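Ice-binding protein (Leucosporidium, PDB 3UYU) binds to the surface of ice crystals and inhibits their growth, conferring freeze tolerance with low thermal hysteresis activity. Local coordinates at residues A82-A85 with N86-A90; L8-A11 with S12-A15; S37-A40 with A41-T45. The protein carries 2 engineered substitutions. All coordinates share one frame; numbering follows the deposited sequence.

Contact 1: A82-A85 with N86-A90; sequences AAVA and NAETA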
ATOM      1  N   ALA A  82      -5.162   3.323  -1.616  1.00 11.19           N
ATOM      2  CA  ALA A  82      -3.864   2.678  -1.575  1.00  9.95           C
ATOM      3  C   ALA A  82      -3.549   2.067  -2.948  1.00  9.90           C
ATOM      4  O   ALA A  82      -2.432   2.191  -3.442  1.00 10.09           O
ATOM      5  CB  ALA A  82      -3.818   1.608  -0.509  1.00 10.37           C
ATOM      6  N   ALA A  83      -4.550   1.443  -3.580  1.00  9.88           N
ATOM      7  CA  ALA A  83      -4.295   0.862  -4.935  1.00  9.85           C
ATOM      8  C   ALA A  83      -3.883   1.916  -5.959  1.00 10.45           C
ATOM      9  O   ALA A  83      -2.877   1.744  -6.678  1.00  9.49           O
ATOM     10  CB  ALA A  83      -5.577   0.138  -5.427  1.00  9.45           C
ATOM     11  N   VAL A  84      -4.590   3.070  -5.967  1.00 10.05           N
ATOM     12  CA  VAL A  84      -4.268   4.160  -6.925  1.00 11.12           C
ATOM     13  C   VAL A  84      -2.898   4.807  -6.563  1.00 10.58           C
ATOM     14  O   VAL A  84      -2.047   5.001  -7.430  1.00 12.18           O
ATOM     15  CB  VAL A  84      -5.405   5.202  -6.872  1.00 12.54           C
ATOM     16  CG1 VAL A  84      -5.011   6.530  -7.527  1.00 14.64           C
ATOM     17  CG2 VAL A  84      -6.605   4.605  -7.581  1.00 13.57           C
ATOM     18  N   ALA A  85      -2.639   5.032  -5.248  1.00 11.52           N
ATOM     19  CA  ALA A  85      -1.319   5.613  -4.889  1.00 11.10           C
ATOM     20  C   ALA A  85      -0.187   4.689  -5.304  1.00 10.63           C
ATOM     21  O   ALA A  85       0.807   5.113  -5.818  1.00 11.48           O
ATOM     22  CB  ALA A  85      -1.223   5.865  -3.386  1.00 11.38           C
ATOM     23  N   ASN A  86      -0.368   3.397  -5.022  1.00  8.97           N
ATOM     24  CA  ASN A  86       0.622   2.411  -5.402  1.00  9.40           C
ATOM     25  C   ASN A  86       0.845   2.316  -6.965  1.00  8.20           C
ATOM     26  O   ASN A  86       2.001   2.191  -7.417  1.00  9.45           O
ATOM     27  CB  ASN A  86       0.261   1.053  -4.824  1.00  8.30           C
ATOM     28  CG  ASN A  86       0.481   0.937  -3.306  1.00 10.80           C
ATOM     29  OD1 ASN A  86       0.981   1.901  -2.607  1.00 16.78           O
ATOM     30  ND2 ASN A  86       0.120  -0.162  -2.785  1.00  6.90           N
ATOM     31  N   ALA A  87      -0.260   2.444  -7.710  1.00 10.27           N
ATOM     32  CA  ALA A  87      -0.168   2.443  -9.157  1.00 11.40           C
ATOM     33  C   ALA A  87       0.575   3.667  -9.660  1.00 10.84           C
ATOM     34  O   ALA A  87       1.399   3.545 -10.590  1.00 12.01           O
ATOM     35  CB  ALA A  87      -1.552   2.316  -9.778  1.00  9.53           C
ATOM     36  N   GLU A  88       0.434   4.832  -9.015  1.00 10.35           N
ATOM     37  CA  GLU A  88       1.203   6.049  -9.388  1.00 11.84           C
ATOM     38  C   GLU A  88       2.711   5.849  -9.073  1.00  8.38           C
ATOM     39  O   GLU A  88       3.598   6.280  -9.848  1.00 11.71           O
ATOM     40  CB  GLU A  88       0.690   7.257  -8.558  1.00 11.76           C
ATOM     41  CG  GLU A  88       0.261   8.484  -9.174  1.00 28.45           C
ATOM     42  CD  GLU A  88      -1.212   8.354  -9.317  1.00 33.25           C
ATOM     43  OE1 GLU A  88      -2.051   9.176  -8.816  1.00 35.09           O
ATOM     44  OE2 GLU A  88      -1.505   7.316  -9.901  1.00 37.67           O
ATOM     45  N   THR A  89       3.012   5.250  -7.898  1.00 10.58           N
ATOM     46  CA  THR A  89       4.390   4.996  -7.515  1.00  9.53           C
ATOM     47  C   THR A  89       5.028   4.055  -8.584  1.00 10.92           C
ATOM     48  O   THR A  89       6.141   4.269  -8.988  1.00 12.06           O
ATOM     49  CB  THR A  89       4.414   4.388  -6.109  1.00 10.17           C
ATOM     50  OG1 THR A  89       3.924   5.404  -5.213  1.00 11.26           O
ATOM     51  CG2 THR A  89       5.828   3.894  -5.739  1.00 10.00           C
ATOM     52  N   ALA A  90       4.297   3.047  -9.029  1.00 12.02           N
ATOM     53  CA  ALA A  90       4.767   2.166 -10.117  1.00  9.81           C
ATOM     54  C   ALA A  90       5.020   2.877 -11.426  1.00 10.04           C
ATOM     55  O   ALA A  90       6.061   2.648 -12.059  1.00 12.42           O
ATOM     56  CB  ALA A  90       3.789   0.977 -10.309  1.00  9.18           C
TER
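Val84 and Glu88 stand side by side, one helical turn apart, and point the same way from helix 76-96. Their backbones are joined by the bond from Glu88 N to Val84 O, 2.9 Å long. The same carbonyl also meets the end of the Glu88 side chain: Glu88 OE2 lies 3.4 Å from Val84 O, an approach of two acceptors that gains no bond. The Glu88 chain leaves the backbone with an unstaggered chi1 (-126°) and bends at chi2. Its other oxygen, Glu88 OE1, is 4.2 Å from Val84 CG1 and is satisfied by a salt bridge to Lys19, outside the turn. The remaining main-chain groups follow the regular i to i+4 pattern of an alpha-helix, here the helix that lies alongside the right-handed beta-helix of the ice-binding protein fold. Asn86 N donates to Ala82 O at 2.9 Å, with an N-H...O angle of 164°. One residue on, Ala87 N donates to Ala83 O, also at 2.9 Å and somewhat more bent at 150°. Thr89 N closes on Ala85 O at 3.0 Å, while Ala90 N is taken by Asn86 O. The helical rise also sets Ala87 CB 3.4 Å from Ala83 O. Ala83 and Val84 both rest on Leu17 of strand 16-18, whereas Ala82 packs on Val10 of the second subunit.

Contact 2: L8-A11 with S12-A15; sequences LGVA and SNFA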
ATOM      1  N   LEU A   8       4.081  -3.219  -7.802  1.00 10.03           N
ATOM      2  CA  LEU A   8       2.695  -2.684  -7.945  1.00  9.16           C
ATOM      3  C   LEU A   8       1.940  -2.486  -6.628  1.00  9.94           C
ATOM      4  O   LEU A   8       0.903  -1.820  -6.632  1.00 11.15           O
ATOM      5  CB  LEU A   8       1.851  -3.594  -8.871  1.00  9.52           C
ATOM      6  CG  LEU A   8       2.490  -3.847 -10.222  1.00  9.92           C
ATOM      7  CD1 LEU A   8       1.533  -4.893 -10.929  1.00 14.10           C
ATOM      8  CD2 LEU A   8       2.578  -2.569 -11.046  1.00 12.66           C
ATOM      9  N   GLY A   9       2.408  -3.093  -5.504  1.00 10.72           N
ATOM     10  CA  GLY A   9       1.644  -2.906  -4.290  1.00  9.64           C
ATOM     11  C   GLY A   9       0.246  -3.460  -4.411  1.00 10.89           C
ATOM     12  O   GLY A   9      -0.002  -4.560  -5.062  1.00 11.33           O
ATOM     13  N   VAL A  10      -0.715  -2.699  -3.919  1.00 10.40           N
ATOM     14  CA  VAL A  10      -2.046  -3.141  -3.866  1.00 10.06           C
ATOM     15  C   VAL A  10      -2.621  -3.176  -5.304  1.00 10.74           C
ATOM     16  O   VAL A  10      -3.645  -3.815  -5.526  1.00 11.05           O
ATOM     17  CB  VAL A  10      -2.896  -2.160  -2.954  1.00 12.47           C
ATOM     18  CG1 VAL A  10      -4.373  -2.548  -2.923  1.00 13.94           C
ATOM     19  CG2 VAL A  10      -2.366  -2.293  -1.492  1.00 13.86           C
ATOM     20  N   ALA A  11      -1.971  -2.485  -6.249  1.00 11.47           N
ATOM     21  CA  ALA A  11      -2.497  -2.461  -7.585  1.00 10.97           C
ATOM     22  C   ALA A  11      -2.361  -3.835  -8.265  1.00 12.50           C
ATOM     23  O   ALA A  11      -3.030  -4.071  -9.282  1.00 12.59           O
ATOM     24  CB  ALA A  11      -1.834  -1.375  -8.418  1.00  9.76           C
ATOM     25  N   SER A  12      -1.575  -4.737  -7.716  1.00 12.36           N
ATOM     26  CA  SER A  12      -1.551  -6.106  -8.256  1.00 11.98           C
ATOM     27  C   SER A  12      -2.833  -6.862  -7.895  1.00 13.47           C
ATOM     28  O   SER A  12      -2.968  -8.015  -8.338  1.00 14.14           O
ATOM     29  CB  SER A  12      -0.292  -6.889  -7.796  1.00 14.09           C
ATOM     30  OG  SER A  12      -0.408  -7.204  -6.476  1.00 14.57           O
ATOM     31  N   ASN A  13      -3.780  -6.246  -7.182  1.00 11.07           N
ATOM     32  CA  ASN A  13      -5.041  -6.929  -6.887  1.00 10.71           C
ATOM     33  C   ASN A  13      -6.125  -6.539  -7.868  1.00  9.83           C
ATOM     34  O   ASN A  13      -7.321  -6.857  -7.632  1.00 11.43           O
ATOM     35  CB  ASN A  13      -5.525  -6.570  -5.460  1.00 12.10           C
ATOM     36  CG  ASN A  13      -4.486  -6.959  -4.376  1.00 17.93           C
ATOM     37  OD1 ASN A  13      -3.475  -7.675  -4.640  1.00 20.86           O
ATOM     38  ND2 ASN A  13      -4.706  -6.474  -3.165  1.00 15.72           N
ATOM     39  N   PHE A  14      -5.731  -5.823  -8.933  1.00  9.70           N
ATOM     40  CA  PHE A  14      -6.737  -5.311  -9.913  1.00  8.00           C
ATOM     41  C   PHE A  14      -6.377  -5.713 -11.336  1.00  9.93           C
ATOM     42  O   PHE A  14      -5.237  -5.523 -11.821  1.00 10.13           O
ATOM     43  CB  PHE A  14      -6.860  -3.746  -9.845  1.00  9.99           C
ATOM     44  CG  PHE A  14      -7.536  -3.239  -8.606  1.00  9.53           C
ATOM     45  CD1 PHE A  14      -6.820  -3.112  -7.389  1.00 10.86           C
ATOM     46  CD2 PHE A  14      -8.912  -2.944  -8.619  1.00 10.74           C
ATOM     47  CE1 PHE A  14      -7.469  -2.714  -6.236  1.00 10.70           C
ATOM     48  CE2 PHE A  14      -9.553  -2.535  -7.484  1.00 12.80           C
ATOM     49  CZ  PHE A  14      -8.810  -2.449  -6.232  1.00 10.33           C
ATOM     50  N   ALA A  15      -7.434  -6.142 -12.031  1.00  9.50           N
ATOM     51  CA  ALA A  15      -7.322  -6.196 -13.492  1.00  9.79           C
ATOM     52  C   ALA A  15      -7.336  -4.862 -14.206  1.00  9.91           C
ATOM     53  O   ALA A  15      -6.614  -4.668 -15.162  1.00 10.83           O
ATOM     54  CB  ALA A  15      -8.452  -7.099 -14.041  1.00 10.76           C
TER
HETATM   55  O   HOH W   1      -0.947  -6.746  -3.402  1.00 22.57           O
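Ser12 folds back over Gly9 within the short 3-10 run of residues 10-13, a series of tight turns in which each amide reaches the carbonyl three residues earlier. Ser12 N donates to Gly9 O at 3.1 Å. The Ser12 hydroxyl occupies the crowded position between backbone N and carbonyl carbon (chi1 72°), which brings Ser12 OG to 3.0 Å from the same Gly9 O. Ser12 also meets Leu8, whose CB lies 3.8 Å from Ser12 N. Asn13 comes next, Asn13 N donating to Val10 O at 2.9 Å. Its side chain divides its two ends: OD1 accepts from a water that also donates to Gly9 O, while Asn13 ND2, 3.9 Å from Val10 CG1, is hydrogen-bonded to Tyr79 OH on helix 76-96. With an alanine here, that water would probably lose one of its two acceptors and Tyr79 OH its amide mate. Phe14 ends the series with a longer bond, Phe14 N to Ala11 O at 3.2 Å. Its ring turns an edge to the chain it has just left, so that Phe14 CD1 lies 3.7 Å from Val10 O, with the oxygen in the ring plane. Ala15 then leads into strand 16-18, pairing through its backbone with Asp33 and Val207. The main-chain bonds therefore set the turn, whereas the asparagine ties it both to the helix and, through water, to Gly9 O, which, receiving an amide and a water together, is probably well satisfied.

Contact 3: S37-A40 with A41-T45; sequences SPAA and ATYIT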
ATOM      1  N   SER A  37     -11.041   5.311  -8.455  1.00 12.55           N
ATOM      2  CA  SER A  37     -10.848   6.298  -7.347  1.00 13.33           C
ATOM      3  C   SER A  37      -9.943   7.400  -7.913  1.00 12.09           C
ATOM      4  O   SER A  37      -8.894   7.136  -8.487  1.00 12.71           O
ATOM      5  CB  SER A  37     -10.217   5.618  -6.126  1.00 14.11           C
ATOM      6  OG  SER A  37      -9.906   6.655  -5.165  1.00 13.93           O
ATOM      7  N   PRO A  38     -10.309   8.698  -7.668  1.00 13.08           N
ATOM      8  CA  PRO A  38     -11.363   9.167  -6.757  1.00 13.96           C
ATOM      9  C   PRO A  38     -12.795   9.224  -7.306  1.00 13.64           C
ATOM     10  O   PRO A  38     -13.756   9.630  -6.606  1.00 14.19           O
ATOM     11  CB  PRO A  38     -10.869  10.594  -6.430  1.00 14.29           C
ATOM     12  CG  PRO A  38     -10.238  11.029  -7.657  1.00 16.04           C
ATOM     13  CD  PRO A  38      -9.397   9.785  -8.035  1.00 13.56           C
ATOM     14  N   ALA A  39     -12.933   8.803  -8.568  1.00 14.86           N
ATOM     15  CA  ALA A  39     -14.310   8.780  -9.146  1.00 16.00           C
ATOM     16  C   ALA A  39     -15.334   7.958  -8.410  1.00 13.63           C
ATOM     17  O   ALA A  39     -15.067   6.851  -7.853  1.00 12.83           O
ATOM     18  CB  ALA A  39     -14.269   8.304 -10.639  1.00 15.82           C
ATOM     19  N   ALA A  40     -16.587   8.431  -8.412  1.00 15.48           N
ATOM     20  CA  ALA A  40     -17.695   7.658  -7.875  1.00 13.52           C
ATOM     21  C   ALA A  40     -18.190   6.535  -8.884  1.00 13.85           C
ATOM     22  O   ALA A  40     -17.805   6.574 -10.067  1.00 15.37           O
ATOM     23  CB  ALA A  40     -18.911   8.618  -7.634  1.00 16.55           C
ATOM     24  N   ALA A  41     -19.039   5.628  -8.407  1.00 14.37           N
ATOM     25  CA  ALA A  41     -19.470   4.470  -9.196  1.00 15.10           C
ATOM     26  C   ALA A  41     -20.237   4.905 -10.438  1.00 16.75           C
ATOM     27  O   ALA A  41     -20.291   4.171 -11.421  1.00 15.93           O
ATOM     28  CB  ALA A  41     -20.233   3.532  -8.383  1.00 15.90           C
ATOM     29  N   THR A  42     -20.723   6.141 -10.450  1.00 17.57           N
ATOM     30  CA  THR A  42     -21.397   6.632 -11.640  1.00 18.62           C
ATOM     31  C   THR A  42     -20.473   6.747 -12.871  1.00 18.77           C
ATOM     32  O   THR A  42     -20.924   6.814 -14.013  1.00 18.67           O
ATOM     33  CB  THR A  42     -22.091   8.013 -11.282  1.00 20.08           C
ATOM     34  OG1 THR A  42     -22.660   8.578 -12.467  1.00 28.19           O
ATOM     35  CG2 THR A  42     -21.127   8.972 -10.840  1.00 20.47           C
ATOM     36  N   TYR A  43     -19.156   6.698 -12.670  1.00 15.69           N
ATOM     37  CA  TYR A  43     -18.236   6.759 -13.777  1.00 15.47           C
ATOM     38  C   TYR A  43     -17.773   5.357 -14.254  1.00 13.64           C
ATOM     39  O   TYR A  43     -16.886   5.320 -15.119  1.00 16.07           O
ATOM     40  CB  TYR A  43     -16.995   7.550 -13.347  1.00 15.91           C
ATOM     41  CG  TYR A  43     -17.268   9.026 -13.194  1.00 19.31           C
ATOM     42  CD1 TYR A  43     -17.348   9.831 -14.307  1.00 21.34           C
ATOM     43  CD2 TYR A  43     -17.513   9.576 -11.937  1.00 20.37           C
ATOM     44  CE1 TYR A  43     -17.587  11.205 -14.188  1.00 25.13           C
ATOM     45  CE2 TYR A  43     -17.773  10.957 -11.803  1.00 21.79           C
ATOM     46  CZ  TYR A  43     -17.787  11.745 -12.925  1.00 27.12           C
ATOM     47  OH  TYR A  43     -18.015  13.097 -12.806  1.00 28.51           O
ATOM     48  N   ILE A  44     -18.375   4.326 -13.689  1.00 13.80           N
ATOM     49  CA  ILE A  44     -18.260   2.933 -14.223  1.00 14.34           C
ATOM     50  C   ILE A  44     -19.555   2.645 -14.996  1.00 14.71           C
ATOM     51  O   ILE A  44     -20.617   2.516 -14.395  1.00 16.42           O
ATOM     52  CB  ILE A  44     -18.058   1.931 -13.109  1.00 13.81           C
ATOM     53  CG1 ILE A  44     -16.753   2.231 -12.318  1.00 15.74           C
ATOM     54  CG2 ILE A  44     -18.079   0.445 -13.674  1.00 13.93           C
ATOM     55  CD1 ILE A  44     -16.599   1.280 -11.011  1.00 16.84           C
ATOM     56  N   THR A  45     -19.437   2.555 -16.322  1.00 15.13           N
ATOM     57  CA  THR A  45     -20.608   2.580 -17.218  1.00 16.11           C
ATOM     58  C   THR A  45     -20.571   1.343 -18.113  1.00 15.94           C
ATOM     59  O   THR A  45     -19.482   0.913 -18.552  1.00 16.82           O
ATOM     60  CB  THR A  45     -20.680   3.876 -18.121  1.00 16.48           C
ATOM     61  OG1 THR A  45     -19.517   4.033 -18.931  1.00 17.42           O
ATOM     62  CG2 THR A  45     -20.853   5.155 -17.245  1.00 18.53           C
TER
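Ala39 sets its methyl group against the Tyr43 side chain, Ala39 CB lying 3.7 Å from ring atom Tyr43 CD2 and 3.9 Å from Tyr43 CB. Tyr43 leans back in this direction because its CG stands anti to the carbonyl carbon (chi1 -71°), returning the ring toward the residues that precede the turn. The next carbonyl meets the ring differently: Ala40 O lies in the ring plane, at its edge, 3.5 Å from Tyr43 CD2. This oxygen also accepts the Tyr43 amide, with Tyr43 N to Ala40 O 2.9 Å and a nearly straight N-H...O angle of 169°. Thr42 turns its methyl back across the turn, Thr42 CG2 coming to 3.9 Å from Ala40 CB. Residues 41-43 form a short 3-10 turn, closed at its start by that bond to Ala40 O and continued by Ile44 N to Ala41 O, that delivers the chain into strand 44-45. That strand ends at Thr45, inferred to be an ice-binding residue. Asp71 accepts the Ala41 amide through OD1, and both Ala40 and Tyr43 pack on Gln232 of the second subunit. The chemistry is thus economical: Ala40 O accepts the Tyr43 amide and also lies at the edge of that ring, and the methyl of Ala39 lies against the aromatic side chain by apolar contact alone.

In the fold
Contacts 1 and 2 are neighbours, with centres about 8 Å apart. Helix and N-terminal turn meet directly: Ala83 CB lies 3.5 Å from Phe14 CE1, and Asn86 CB is 3.5 Å from Leu8 O. Contact 3 sits farther along the molecule, its centre about 17 Å from that of contact 1 and about 18 Å from that of contact 2. It still touches the helix, Val84 CG2 lying 3.5 Å from Ser37 O, whereas the nearest atoms of contacts 2 and 3 are about 8 Å apart. Of the three, contact 3 holds an inferred ice-binding residue, Thr45, and all three have a residue packed against the second subunit.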